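Local atomic coordinates of probable TonB-dependent siderophore receptor PiuA (Acinetobacter baumannii, PDB entry 5FP1), a protein that probably takes part in the first step of iron uptake across the outer membrane by binding iron-loaded siderophores, and may recognise ferric enterobactin. Residues Ser307-Arg319 and Tyr380-Leu394. Sequence-based numbering, arbitrary orientation.
With PO4 (phosphate ion), chain B.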
ATOM      1  N   SER A 307       9.135  20.948  13.243  1.00 16.53           N
ATOM      2  CA  SER A 307       8.720  21.375  14.594  1.00 15.56           C
ATOM      3  C   SER A 307       9.691  22.367  15.259  1.00 18.92           C
ATOM      4  O   SER A 307       9.762  22.444  16.469  1.00 18.69           O
ATOM      5  CB  SER A 307       8.467  20.164  15.511  1.00 18.60           C
ATOM      6  OG  SER A 307       7.535  19.271  14.901  1.00 17.32           O
ATOM      7  N   LYS A 308      10.426  23.137  14.477  1.00 16.35           N
ATOM      8  CA  LYS A 308      11.384  24.049  15.056  1.00 18.48           C
ATOM      9  C   LYS A 308      10.786  25.331  15.605  1.00 23.24           C
ATOM     10  O   LYS A 308      11.507  26.108  16.217  1.00 20.91           O
ATOM     11  CB  LYS A 308      12.445  24.418  14.038  1.00 18.17           C
ATOM     12  CG  LYS A 308      13.281  23.234  13.571  1.00 20.98           C
ATOM     13  CD  LYS A 308      14.291  22.819  14.624  1.00 23.58           C
ATOM     14  CE  LYS A 308      15.032  21.590  14.133  1.00 27.53           C
ATOM     15  NZ  LYS A 308      15.771  20.943  15.231  1.00 31.66           N
ATOM     16  N   GLY A 309       9.502  25.573  15.377  1.00 20.06           N
ATOM     17  CA  GLY A 309       8.839  26.742  15.952  1.00 22.24           C
ATOM     18  C   GLY A 309       8.816  27.970  15.035  1.00 21.64           C
ATOM     19  O   GLY A 309       8.291  29.002  15.402  1.00 20.99           O
ATOM     20  N   ASN A 310       9.401  27.879  13.845  1.00 16.58           N
ATOM     21  CA  ASN A 310       9.433  29.036  12.965  1.00 20.23           C
ATOM     22  C   ASN A 310       8.071  29.377  12.457  1.00 20.54           C
ATOM     23  O   ASN A 310       7.810  30.535  12.114  1.00 17.93           O
ATOM     24  CB  ASN A 310      10.441  28.888  11.806  1.00 18.39           C
ATOM     25  CG  ASN A 310      11.822  28.573  12.296  1.00 20.36           C
ATOM     26  OD1 ASN A 310      12.445  29.355  13.019  1.00 22.38           O
ATOM     27  ND2 ASN A 310      12.307  27.409  11.933  1.00 16.63           N
ATOM     28  N   VAL A 311       7.182  28.396  12.459  1.00 16.98           N
ATOM     29  CA  VAL A 311       5.810  28.610  12.037  1.00 16.62           C
ATOM     30  C   VAL A 311       5.129  29.751  12.837  1.00 17.80           C
ATOM     31  O   VAL A 311       4.327  30.495  12.298  1.00 16.99           O
ATOM     32  CB  VAL A 311       4.995  27.310  12.151  1.00 19.11           C
ATOM     33  CG1 VAL A 311       3.510  27.565  12.002  1.00 19.80           C
ATOM     34  CG2 VAL A 311       5.484  26.300  11.109  1.00 18.37           C
ATOM     35  N   GLY A 312       5.447  29.829  14.117  1.00 15.78           N
ATOM     36  CA  GLY A 312       4.902  30.847  15.005  1.00 19.18           C
ATOM     37  C   GLY A 312       5.501  32.220  14.753  1.00 20.65           C
ATOM     38  O   GLY A 312       5.010  33.208  15.304  1.00 20.12           O
ATOM     39  N   LYS A 313       6.515  32.282  13.881  1.00 20.77           N
ATOM     40  CA  LYS A 313       7.053  33.577  13.413  1.00 22.29           C
ATOM     41  C   LYS A 313       6.859  33.790  11.911  1.00 21.75           C
ATOM     42  O   LYS A 313       7.468  34.669  11.285  1.00 20.46           O
ATOM     43  CB  LYS A 313       8.492  33.747  13.894  1.00 28.53           C
ATOM     44  CG  LYS A 313       9.501  32.860  13.266  1.00 38.46           C
ATOM     45  CD  LYS A 313      10.787  32.837  14.092  1.00 50.30           C
ATOM     46  CE  LYS A 313      11.946  32.370  13.220  1.00 45.87           C
ATOM     47  NZ  LYS A 313      13.229  32.182  13.944  1.00 47.69           N
ATOM     48  N   GLY A 314       5.929  33.015  11.360  1.00 18.85           N
ATOM     49  CA  GLY A 314       5.495  33.135   9.979  1.00 19.77           C
ATOM     50  C   GLY A 314       6.491  32.615   8.942  1.00 18.71           C
ATOM     51  O   GLY A 314       6.427  32.997   7.773  1.00 18.75           O
ATOM     52  N   LEU A 315       7.372  31.721   9.368  1.00 17.36           N
ATOM     53  CA  LEU A 315       8.393  31.156   8.499  1.00 17.34           C
ATOM     54  C   LEU A 315       8.383  29.603   8.554  1.00 18.11           C
ATOM     55  O   LEU A 315       7.887  28.997   9.501  1.00 16.51           O
ATOM     56  CB  LEU A 315       9.770  31.705   8.890  1.00 17.71           C
ATOM     57  CG  LEU A 315       9.969  33.232   8.680  1.00 17.80           C
ATOM     58  CD1 LEU A 315      11.278  33.670   9.320  1.00 18.93           C
ATOM     59  CD2 LEU A 315       9.909  33.576   7.209  1.00 19.48           C
ATOM     60  N   VAL A 316       8.932  28.984   7.513  1.00 18.57           N
ATOM     61  CA  VAL A 316       9.075  27.529   7.420  1.00 17.52           C
ATOM     62  C   VAL A 316      10.457  27.182   6.939  1.00 17.11           C
ATOM     63  O   VAL A 316      10.862  27.591   5.835  1.00 18.67           O
ATOM     64  CB  VAL A 316       8.045  26.936   6.423  1.00 17.31           C
ATOM     65  CG1 VAL A 316       8.276  25.428   6.180  1.00 18.23           C
ATOM     66  CG2 VAL A 316       6.656  27.170   6.922  1.00 16.65           C
ATOM     67  N   TRP A 317      11.168  26.403   7.751  1.00 15.38           N
ATOM     68  CA  TRP A 317      12.495  25.901   7.436  1.00 16.34           C
ATOM     69  C   TRP A 317      12.397  24.656   6.553  1.00 17.41           C
ATOM     70  O   TRP A 317      11.635  23.751   6.865  1.00 17.52           O
ATOM     71  CB  TRP A 317      13.219  25.515   8.715  1.00 17.18           C
ATOM     72  CG  TRP A 317      14.576  24.912   8.529  1.00 16.78           C
ATOM     73  CD1 TRP A 317      15.613  25.434   7.825  1.00 19.43           C
ATOM     74  CD2 TRP A 317      15.058  23.680   9.087  1.00 16.79           C
ATOM     75  NE1 TRP A 317      16.701  24.600   7.883  1.00 19.60           N
ATOM     76  CE2 TRP A 317      16.388  23.514   8.650  1.00 17.57           C
ATOM     77  CE3 TRP A 317      14.507  22.717   9.924  1.00 18.40           C
ATOM     78  CZ2 TRP A 317      17.173  22.426   9.028  1.00 19.81           C
ATOM     79  CZ3 TRP A 317      15.296  21.626  10.297  1.00 16.70           C
ATOM     80  CH2 TRP A 317      16.606  21.496   9.846  1.00 19.22           C
ATOM     81  N   HIS A 318      13.145  24.634   5.453  1.00 15.65           N
ATOM     82  CA  HIS A 318      13.108  23.508   4.511  1.00 17.21           C
ATOM     83  C   HIS A 318      13.990  22.335   4.996  1.00 17.30           C
ATOM     84  O   HIS A 318      15.011  22.051   4.384  1.00 18.86           O
ATOM     85  CB  HIS A 318      13.647  23.888   3.130  1.00 17.58           C
ATOM     86  CG  HIS A 318      12.873  24.940   2.398  1.00 20.61           C
ATOM     87  ND1 HIS A 318      11.575  24.759   1.961  1.00 22.04           N
ATOM     88  CD2 HIS A 318      13.254  26.163   1.945  1.00 19.94           C
ATOM     89  CE1 HIS A 318      11.187  25.832   1.286  1.00 22.35           C
ATOM     90  NE2 HIS A 318      12.185  26.699   1.267  1.00 20.71           N
ATOM     91  N   ARG A 319      13.561  21.631   6.053  1.00 15.85           N
ATOM     92  CA  ARG A 319      14.259  20.455   6.560  1.00 16.24           C
ATOM     93  C   ARG A 319      14.397  19.424   5.459  1.00 15.63           C
ATOM     94  O   ARG A 319      13.437  19.127   4.773  1.00 16.58           O
ATOM     95  CB  ARG A 319      13.503  19.842   7.747  1.00 16.88           C
ATOM     96  CG  ARG A 319      13.902  18.418   8.098  1.00 18.36           C
ATOM     97  CD  ARG A 319      15.338  18.244   8.611  1.00 17.12           C
ATOM     98  NE  ARG A 319      15.671  16.823   8.513  1.00 17.98           N
ATOM     99  CZ  ARG A 319      15.472  15.898   9.450  1.00 18.92           C
ATOM    100  NH1 ARG A 319      15.040  16.216  10.650  1.00 20.49           N
ATOM    101  NH2 ARG A 319      15.755  14.641   9.179  1.00 19.41           N
ATOM    102  N   TYR A 380      20.550  26.769   8.959  1.00 20.51           N
ATOM    103  CA  TYR A 380      19.722  27.884   9.427  1.00 20.76           C
ATOM    104  C   TYR A 380      18.333  27.435   9.853  1.00 18.76           C
ATOM    105  O   TYR A 380      17.336  28.027   9.460  1.00 20.76           O
ATOM    106  CB  TYR A 380      19.609  28.982   8.368  1.00 23.17           C
ATOM    107  CG  TYR A 380      20.955  29.444   7.904  1.00 23.36           C
ATOM    108  CD1 TYR A 380      21.811  30.104   8.769  1.00 29.67           C
ATOM    109  CD2 TYR A 380      21.398  29.178   6.623  1.00 27.72           C
ATOM    110  CE1 TYR A 380      23.072  30.497   8.360  1.00 31.45           C
ATOM    111  CE2 TYR A 380      22.659  29.554   6.211  1.00 30.64           C
ATOM    112  CZ  TYR A 380      23.478  30.223   7.084  1.00 32.72           C
ATOM    113  OH  TYR A 380      24.710  30.599   6.672  1.00 37.35           O
ATOM    114  N   SER A 381      18.271  26.402  10.671  1.00 18.86           N
ATOM    115  CA  SER A 381      16.992  25.894  11.134  1.00 21.07           C
ATOM    116  C   SER A 381      16.262  26.889  12.039  1.00 21.58           C
ATOM    117  O   SER A 381      15.083  26.710  12.338  1.00 23.09           O
ATOM    118  CB  SER A 381      17.186  24.586  11.850  1.00 22.63           C
ATOM    119  OG  SER A 381      17.887  24.764  13.039  1.00 20.57           O
ATOM    120  N   ASP A 382      16.966  27.929  12.474  1.00 22.32           N
ATOM    121  CA  ASP A 382      16.345  29.034  13.199  1.00 23.85           C
ATOM    122  C   ASP A 382      15.977  30.234  12.305  1.00 26.45           C
ATOM    123  O   ASP A 382      15.530  31.281  12.806  1.00 24.21           O
ATOM    124  CB  ASP A 382      17.252  29.501  14.346  1.00 26.91           C
ATOM    125  CG  ASP A 382      18.561  30.112  13.849  1.00 27.79           C
ATOM    126  OD1 ASP A 382      18.817  30.176  12.628  1.00 27.67           O
ATOM    127  OD2 ASP A 382      19.365  30.521  14.698  1.00 34.36           O
ATOM    128  N   CYS A 383      16.120  30.072  10.995  1.00 22.04           N
ATOM    129  CA  CYS A 383      15.737  31.095  10.016  1.00 24.85           C
ATOM    130  C   CYS A 383      16.403  32.465  10.280  1.00 27.74           C
ATOM    131  O   CYS A 383      15.841  33.514   9.971  1.00 25.70           O
ATOM    132  CB  CYS A 383      14.212  31.214   9.912  1.00 24.38           C
ATOM    133  SG  CYS A 383      13.412  29.659   9.413  1.00 25.60           S
ATOM    134  N   SER A 384      17.618  32.435  10.808  1.00 28.16           N
ATOM    135  CA  SER A 384      18.337  33.670  11.166  1.00 31.85           C
ATOM    136  C   SER A 384      18.975  34.329   9.949  1.00 30.14           C
ATOM    137  O   SER A 384      19.319  35.496   9.974  1.00 29.87           O
ATOM    138  CB  SER A 384      19.433  33.347  12.196  1.00 32.06           C
ATOM    139  OG  SER A 384      20.323  32.362  11.703  1.00 32.10           O
ATOM    140  N   ASP A 385      19.145  33.579   8.877  1.00 27.90           N
ATOM    141  CA  ASP A 385      19.821  34.085   7.688  1.00 29.36           C
ATOM    142  C   ASP A 385      19.151  33.446   6.481  1.00 30.10           C
ATOM    143  O   ASP A 385      19.190  32.228   6.325  1.00 25.51           O
ATOM    144  CB  ASP A 385      21.302  33.716   7.767  1.00 31.70           C
ATOM    145  CG  ASP A 385      22.129  34.241   6.597  1.00 34.29           C
ATOM    146  OD1 ASP A 385      21.576  34.614   5.551  1.00 34.69           O
ATOM    147  OD2 ASP A 385      23.367  34.237   6.725  1.00 45.82           O
ATOM    148  N   LEU A 386      18.516  34.262   5.642  1.00 22.81           N
ATOM    149  CA  LEU A 386      17.793  33.751   4.484  1.00 23.63           C
ATOM    150  C   LEU A 386      18.563  33.913   3.174  1.00 27.77           C
ATOM    151  O   LEU A 386      18.024  33.677   2.095  1.00 22.72           O
ATOM    152  CB  LEU A 386      16.409  34.393   4.391  1.00 26.34           C
ATOM    153  CG  LEU A 386      15.305  33.606   5.115  1.00 31.81           C
ATOM    154  CD1 LEU A 386      15.652  33.354   6.554  1.00 33.17           C
ATOM    155  CD2 LEU A 386      13.947  34.286   5.008  1.00 37.29           C
ATOM    156  N   SER A 387      19.827  34.309   3.246  1.00 24.79           N
ATOM    157  CA  SER A 387      20.557  34.599   2.013  1.00 25.81           C
ATOM    158  C   SER A 387      20.767  33.375   1.126  1.00 29.15           C
ATOM    159  O   SER A 387      20.993  33.514  -0.070  1.00 26.50           O
ATOM    160  CB  SER A 387      21.901  35.262   2.315  1.00 27.91           C
ATOM    161  OG  SER A 387      22.719  34.412   3.079  1.00 32.02           O
ATOM    162  N   THR A 388      20.686  32.172   1.684  1.00 22.75           N
ATOM    163  CA  THR A 388      20.777  30.972   0.849  1.00 22.52           C
ATOM    164  C   THR A 388      19.436  30.192   0.804  1.00 24.24           C
ATOM    165  O   THR A 388      19.397  29.021   0.419  1.00 21.04           O
ATOM    166  CB  THR A 388      21.952  30.089   1.299  1.00 23.20           C
ATOM    167  OG1 THR A 388      21.842  29.809   2.694  1.00 21.65           O
ATOM    168  CG2 THR A 388      23.309  30.825   1.039  1.00 27.03           C
ATOM    169  N   ASN A 389      18.354  30.876   1.187  1.00 19.39           N
ATOM    170  CA  ASN A 389      16.986  30.445   0.929  1.00 22.12           C
ATOM    171  C   ASN A 389      16.509  29.201   1.713  1.00 20.02           C
ATOM    172  O   ASN A 389      15.561  28.540   1.269  1.00 18.14           O
ATOM    173  CB  ASN A 389      16.766  30.224  -0.565  1.00 21.09           C
ATOM    174  CG  ASN A 389      17.257  31.393  -1.412  1.00 25.76           C
ATOM    175  OD1 ASN A 389      16.943  32.518  -1.108  1.00 21.88           O
ATOM    176  ND2 ASN A 389      18.000  31.115  -2.491  1.00 23.41           N
ATOM    177  N   TRP A 390      17.109  28.963   2.880  1.00 18.44           N
ATOM    178  CA  TRP A 390      16.808  27.805   3.706  1.00 22.75           C
ATOM    179  C   TRP A 390      15.455  27.842   4.392  1.00 20.05           C
ATOM    180  O   TRP A 390      15.003  26.800   4.861  1.00 19.17           O
ATOM    181  CB  TRP A 390      17.944  27.498   4.727  1.00 19.17           C
ATOM    182  CG  TRP A 390      18.957  26.639   4.098  1.00 20.47           C
ATOM    183  CD1 TRP A 390      20.062  27.051   3.380  1.00 20.88           C
ATOM    184  CD2 TRP A 390      18.901  25.223   3.963  1.00 17.30           C
ATOM    185  NE1 TRP A 390      20.712  25.969   2.860  1.00 19.85           N
ATOM    186  CE2 TRP A 390      20.013  24.834   3.187  1.00 18.61           C
ATOM    187  CE3 TRP A 390      18.028  24.236   4.443  1.00 19.47           C
ATOM    188  CZ2 TRP A 390      20.270  23.516   2.881  1.00 19.91           C
ATOM    189  CZ3 TRP A 390      18.300  22.912   4.150  1.00 18.63           C
ATOM    190  CH2 TRP A 390      19.398  22.563   3.367  1.00 20.17           C
ATOM    191  N   CYS A 391      14.852  29.027   4.519  1.00 18.79           N
ATOM    192  CA  CYS A 391      13.504  29.166   5.013  1.00 19.65           C
ATOM    193  C   CYS A 391      12.671  29.934   4.018  1.00 21.10           C
ATOM    194  O   CYS A 391      13.189  30.761   3.264  1.00 19.29           O
ATOM    195  CB  CYS A 391      13.458  29.910   6.348  1.00 20.29           C
ATOM    196  SG  CYS A 391      14.441  29.143   7.638  1.00 24.15           S
ATOM    197  N   THR A 392      11.377  29.676   4.032  1.00 17.79           N
ATOM    198  CA  THR A 392      10.449  30.388   3.163  1.00 20.70           C
ATOM    199  C   THR A 392       9.301  30.965   3.994  1.00 19.21           C
ATOM    200  O   THR A 392       9.221  30.741   5.221  1.00 20.45           O
ATOM    201  CB  THR A 392       9.951  29.466   2.028  1.00 22.28           C
ATOM    202  OG1 THR A 392       9.315  30.245   1.019  1.00 23.93           O
ATOM    203  CG2 THR A 392       8.972  28.426   2.538  1.00 21.53           C
ATOM    204  N   SER A 393       8.408  31.702   3.351  1.00 18.39           N
ATOM    205  CA  SER A 393       7.291  32.305   4.055  1.00 18.09           C
ATOM    206  C   SER A 393       6.214  31.258   4.367  1.00 16.24           C
ATOM    207  O   SER A 393       5.888  30.429   3.528  1.00 17.22           O
ATOM    208  CB  SER A 393       6.685  33.461   3.227  1.00 17.99           C
ATOM    209  OG  SER A 393       5.759  34.174   4.020  1.00 22.10           O
ATOM    210  N   LEU A 394       5.694  31.270   5.578  1.00 15.20           N
ATOM    211  CA  LEU A 394       4.556  30.403   5.916  1.00 15.63           C
ATOM    212  C   LEU A 394       3.383  30.732   4.997  1.00 20.07           C
ATOM    213  O   LEU A 394       2.727  29.856   4.430  1.00 18.23           O
ATOM    214  CB  LEU A 394       4.134  30.601   7.361  1.00 16.36           C
ATOM    215  CG  LEU A 394       2.913  29.779   7.759  1.00 17.59           C
ATOM    216  CD1 LEU A 394       3.307  28.306   7.916  1.00 18.43           C
ATOM    217  CD2 LEU A 394       2.332  30.362   9.033  1.00 17.06           C
TER
HETATM  218  P   PO4 B1716      13.280  14.768  13.401  1.00 76.68           P
HETATM  219  O1  PO4 B1716      13.396  16.152  14.004  1.00 57.43           O
HETATM  220  O2  PO4 B1716      12.801  14.931  11.974  1.00 48.93           O
HETATM  221  O3  PO4 B1716      12.282  13.918  14.187  1.00 58.84           O
HETATM  222  O4  PO4 B1716      14.640  14.091  13.409  1.00 73.89           O
HETATM  223  O   HOH W   1       4.229  34.320   6.619  1.00 17.21           O
HETATM  224  O   HOH W   2      13.507  28.648  -0.277  1.00 21.72           O
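Strand 391-393, which leaves the loop closed by the Cys383-Cys391 disulfide, pairs antiparallel with the start of barrel strand 315-341 in this TonB-dependent receptor, at the end of the barrel away from the chain termini, probably the extracellular side. Val316 and Thr392 form the hydrogen-bonded pair, Val316 N to Thr392 O at 2.9 Å and Thr392 N to Val316 O at 2.8 Å. The pairing is extended at one end by His318 N, which meets Trp390 O almost head-on (N-H...O 176°), and at the other by Leu394 N on Gly314 O. Positive phi at Gly314 favours glycine where the chain turns into the strand.

Trp317 and Cys391 point to the same face of the sheet, Val316 and Thr392 to the other. With CG anti to the backbone N (chi1 177°), the indole has one face covered by Ser381, whose CA sits 3.4 Å from the centroid of the five-membered ring, a CH-pi contact almost on the ring normal; the small serine allows this close approach. Cys391 SG comes at the edge of the same ring, and Trp317 NE1 is hydrogen-bonded to Phe379 O. His318 CE1 touches Thr392 CG2, while one water joins His318 NE2 to Asn389 O. Leu394 CD1 packs on Val316 CG2 at 3.7 Å, the two branched side chains crossing at about a right angle.

The type I turn Tyr380-Cys383, tied to strand 391-393 by the disulfide, is gripped by polar side chains. Asn310 suits its place because its amide can give one N-H to Ser381 O, nearly in the amide plane, and another to Asp305; its CG also rests 3.5 Å from Cys383 SG. Lys313 is long enough to reach across, and its NZ donates a hydrogen bond to Asp382 O at 2.7 Å, from above that carbonyl's plane.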